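Local coordinates for ThiJ/PfpI family protein (Pseudomonas syringae pv. tomato, PDB 3EWN) that is of unknown function but belongs to the DJ-1/PfpI (ThiJ/PfpI) family, within the class I glutamine amidotransferase-like clan, at residues Thr97-Ala111 / Cys124-Leu136. Sequence-based numbering, arbitrary orientation.
Sequences TLAAASDAETLAFMA and CSGSLILGAAGLL
Ile129 meets both helical pieces of 97-111. Its CG1 packs 4.1 Å from Ala101 CB, and its CD1 runs on toward Ala100 and the methyl of Thr97. The other branch reaches the second helix: Ile129 CG2, anti to the backbone N, sits 4.0 Å from Met110 CG. The selenomethionine Met110 bends at chi2 (-59°) and chi3 (-72°), which brings CE to 3.7 Å from Leu130 CD2. Ala132 and Ala133 present their methyls to the other segment. Leu107 CD2 lies 3.8 Å from Ala132 CB, and Met110 CB is 3.7 Å from Ala133 CB. Leu135 CD2 rests against Met110 O. The 104-111 portion of helix 104-114 crosses helix 126-132 at -79°, with 9.5 Å between the axes at closest approach.

Helix 126-132 follows the parallel strand 119-123 and the tight turn at Cys124, whose phi is positive. This strand-turn-helix is consistent with the nucleophile elbow of DJ-1/PfpI proteins. Leu29 of strand 25-29 packs on Ile129 and Met110.

Thr97 OG1 and Ser125 OG are 3.4 Å apart. Thr97 OG1 is hydrogen-bonded to Tyr31 OH and Ser125 OG to Gly93 O. Asp103 is the N-cap of helix 104-114: its OD2 takes Thr106 N and Thr106 OG1 from opposite faces of the carboxylate, while OD1 forms a salt bridge with Lys59. At the C-terminal end of helix 126-132, Gly134, with positive phi, completes a Schellman motif.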
# COMPACT_ATOMS: atom_id res chain seq x y z
N THR A 97 8.18 -8.43 -13.41
CA THR A 97 8.73 -7.16 -13.89
C THR A 97 9.67 -7.40 -15.07
O THR A 97 9.70 -6.62 -16.02
CB THR A 97 9.49 -6.45 -12.77
OG1 THR A 97 8.62 -6.24 -11.66
CG2 THR A 97 10.04 -5.11 -13.26
N LEU A 98 10.46 -8.47 -14.98
CA LEU A 98 11.39 -8.80 -16.05
C LEU A 98 10.58 -9.17 -17.29
O LEU A 98 10.94 -8.82 -18.41
CB LEU A 98 12.28 -9.97 -15.63
CG LEU A 98 13.20 -9.70 -14.43
CD1 LEU A 98 13.84 -11.00 -13.96
CD2 LEU A 98 14.27 -8.68 -14.83
N ALA A 99 9.48 -9.88 -17.08
CA ALA A 99 8.61 -10.28 -18.18
C ALA A 99 8.02 -9.03 -18.83
O ALA A 99 8.00 -8.91 -20.05
CB ALA A 99 7.50 -11.20 -17.68
N ALA A 100 7.53 -8.11 -18.01
CA ALA A 100 6.95 -6.88 -18.53
C ALA A 100 7.99 -6.05 -19.28
O ALA A 100 7.70 -5.48 -20.33
CB ALA A 100 6.34 -6.06 -17.40
N ALA A 101 9.21 -6.01 -18.75
CA ALA A 101 10.29 -5.24 -19.36
C ALA A 101 10.85 -5.91 -20.62
O ALA A 101 11.70 -5.34 -21.30
CB ALA A 101 11.42 -5.03 -18.35
N SER A 102 10.36 -7.11 -20.92
CA SER A 102 10.81 -7.86 -22.10
C SER A 102 9.67 -8.08 -23.09
O SER A 102 9.86 -8.71 -24.13
CB SER A 102 11.37 -9.23 -21.68
OG SER A 102 12.43 -9.08 -20.76
N ASP A 103 8.49 -7.57 -22.77
CA ASP A 103 7.32 -7.71 -23.62
C ASP A 103 7.25 -6.57 -24.63
O ASP A 103 7.13 -5.40 -24.27
CB ASP A 103 6.06 -7.72 -22.75
CG ASP A 103 4.80 -7.92 -23.56
OD1 ASP A 103 4.61 -9.02 -24.11
OD2 ASP A 103 3.99 -6.96 -23.64
N ALA A 104 7.31 -6.92 -25.92
CA ALA A 104 7.28 -5.92 -26.98
C ALA A 104 6.10 -4.95 -26.92
O ALA A 104 6.29 -3.74 -27.08
CB ALA A 104 7.30 -6.61 -28.35
N GLU A 105 4.90 -5.46 -26.70
CA GLU A 105 3.72 -4.60 -26.64
C GLU A 105 3.78 -3.63 -25.47
O GLU A 105 3.44 -2.46 -25.60
CB GLU A 105 2.44 -5.42 -26.57
CG GLU A 105 1.18 -4.57 -26.64
CD GLU A 105 -0.09 -5.38 -26.77
OE1 GLU A 105 -1.19 -4.77 -26.76
OE2 GLU A 105 -0.01 -6.62 -26.87
N THR A 106 4.22 -4.13 -24.31
CA THR A 106 4.32 -3.28 -23.13
C THR A 106 5.34 -2.17 -23.36
O THR A 106 5.08 -1.00 -23.05
CB THR A 106 4.72 -4.10 -21.89
OG1 THR A 106 3.71 -5.08 -21.63
CG2 THR A 106 4.85 -3.21 -20.66
N LEU A 107 6.50 -2.52 -23.90
CA LEU A 107 7.54 -1.53 -24.15
C LEU A 107 7.07 -0.48 -25.16
O LEU A 107 7.33 0.71 -24.98
CB LEU A 107 8.81 -2.20 -24.66
CG LEU A 107 9.53 -3.12 -23.66
CD1 LEU A 107 10.78 -3.71 -24.30
CD2 LEU A 107 9.89 -2.33 -22.40
N ALA A 108 6.39 -0.92 -26.21
CA ALA A 108 5.90 -0.00 -27.23
C ALA A 108 4.96 1.02 -26.61
O ALA A 108 5.02 2.20 -26.93
CB ALA A 108 5.18 -0.78 -28.34
N PHE A 109 4.08 0.54 -25.73
CA PHE A 109 3.12 1.40 -25.04
C PHE A 109 3.84 2.41 -24.16
O PHE A 109 3.55 3.61 -24.20
CB PHE A 109 2.18 0.57 -24.17
CG PHE A 109 1.40 1.39 -23.17
CD1 PHE A 109 0.32 2.17 -23.57
CD2 PHE A 109 1.77 1.41 -21.82
CE1 PHE A 109 -0.38 2.95 -22.65
CE2 PHE A 109 1.09 2.19 -20.90
CZ PHE A 109 0.01 2.96 -21.31
N MSE A 110 4.78 1.92 -23.36
CA MSE A 110 5.54 2.78 -22.47
C MSE A 110 6.35 3.82 -23.25
O MSE A 110 6.41 4.98 -22.86
CB MSE A 110 6.46 1.95 -21.57
CG MSE A 110 5.72 1.08 -20.55
SE MSE A 110 4.58 2.04 -19.31
CE MSE A 110 5.96 2.85 -18.25
N ALA A 111 6.97 3.39 -24.34
CA ALA A 111 7.76 4.29 -25.16
C ALA A 111 6.90 5.38 -25.79
O ALA A 111 7.28 6.55 -25.80
CB ALA A 111 8.49 3.51 -26.25
N CYS A 124 10.40 1.27 -7.23
CA CYS A 124 11.03 -0.04 -7.14
C CYS A 124 11.60 -0.49 -8.48
O CYS A 124 12.11 0.32 -9.25
CB CYS A 124 9.99 -1.04 -6.62
SG CYS A 124 10.65 -2.55 -5.91
N SER A 125 11.51 -1.79 -8.78
CA SER A 125 12.06 -2.29 -10.04
C SER A 125 11.31 -1.79 -11.27
O SER A 125 11.63 -2.15 -12.40
CB SER A 125 12.09 -3.83 -10.04
OG SER A 125 10.80 -4.37 -9.86
N GLY A 126 10.29 -0.96 -11.05
CA GLY A 126 9.55 -0.42 -12.17
C GLY A 126 10.47 0.40 -13.07
O GLY A 126 10.18 0.59 -14.25
N SER A 127 11.57 0.89 -12.52
CA SER A 127 12.49 1.67 -13.33
C SER A 127 13.20 0.82 -14.39
O SER A 127 13.82 1.36 -15.31
CB SER A 127 13.50 2.41 -12.45
OG SER A 127 13.98 1.61 -11.39
N LEU A 128 13.12 -0.50 -14.27
CA LEU A 128 13.74 -1.38 -15.27
C LEU A 128 12.85 -1.30 -16.51
O LEU A 128 13.33 -1.38 -17.64
CB LEU A 128 13.80 -2.83 -14.79
CG LEU A 128 14.68 -3.20 -13.59
CD1 LEU A 128 14.56 -4.71 -13.35
CD2 LEU A 128 16.13 -2.82 -13.83
N ILE A 129 11.55 -1.14 -16.29
CA ILE A 129 10.60 -1.04 -17.39
C ILE A 129 10.81 0.29 -18.11
O ILE A 129 10.83 0.34 -19.34
CB ILE A 129 9.14 -1.15 -16.89
CG1 ILE A 129 8.90 -2.55 -16.32
CG2 ILE A 129 8.16 -0.85 -18.02
CD1 ILE A 129 7.54 -2.72 -15.61
N LEU A 130 10.99 1.37 -17.34
CA LEU A 130 11.23 2.70 -17.93
C LEU A 130 12.51 2.66 -18.75
O LEU A 130 12.59 3.23 -19.84
CB LEU A 130 11.38 3.77 -16.84
CG LEU A 130 10.21 4.09 -15.92
CD1 LEU A 130 10.58 5.30 -15.06
CD2 LEU A 130 8.96 4.38 -16.73
N GLY A 131 13.53 2.00 -18.21
CA GLY A 131 14.80 1.92 -18.90
C GLY A 131 14.71 1.09 -20.17
O GLY A 131 15.19 1.50 -21.22
N ALA A 132 14.08 -0.07 -20.08
CA ALA A 132 13.94 -0.95 -21.24
C ALA A 132 13.10 -0.30 -22.33
O ALA A 132 13.24 -0.63 -23.51
CB ALA A 132 13.33 -2.28 -20.83
N ALA A 133 12.23 0.63 -21.94
CA ALA A 133 11.37 1.33 -22.90
C ALA A 133 12.11 2.52 -23.50
O ALA A 133 11.56 3.24 -24.33
CB ALA A 133 10.08 1.80 -22.22
N GLY A 134 13.36 2.71 -23.08
CA GLY A 134 14.17 3.80 -23.58
C GLY A 134 13.83 5.17 -23.03
O GLY A 134 14.08 6.19 -23.68
N LEU A 135 13.29 5.20 -21.82
CA LEU A 135 12.89 6.45 -21.17
C LEU A 135 13.87 7.02 -20.16
O LEU A 135 13.58 8.04 -19.53
CB LEU A 135 11.53 6.25 -20.48
CG LEU A 135 10.24 6.46 -21.27
CD1 LEU A 135 10.46 6.24 -22.76
CD2 LEU A 135 9.17 5.55 -20.72
N LEU A 136 15.02 6.38 -19.98
CA LEU A 136 16.00 6.87 -19.02
C LEU A 136 17.37 7.16 -19.63
O LEU A 136 18.39 7.00 -18.97
CB LEU A 136 16.16 5.87 -17.87
CG LEU A 136 14.91 5.48 -17.07
CD1 LEU A 136 15.28 4.38 -16.07
CD2 LEU A 136 14.35 6.70 -16.34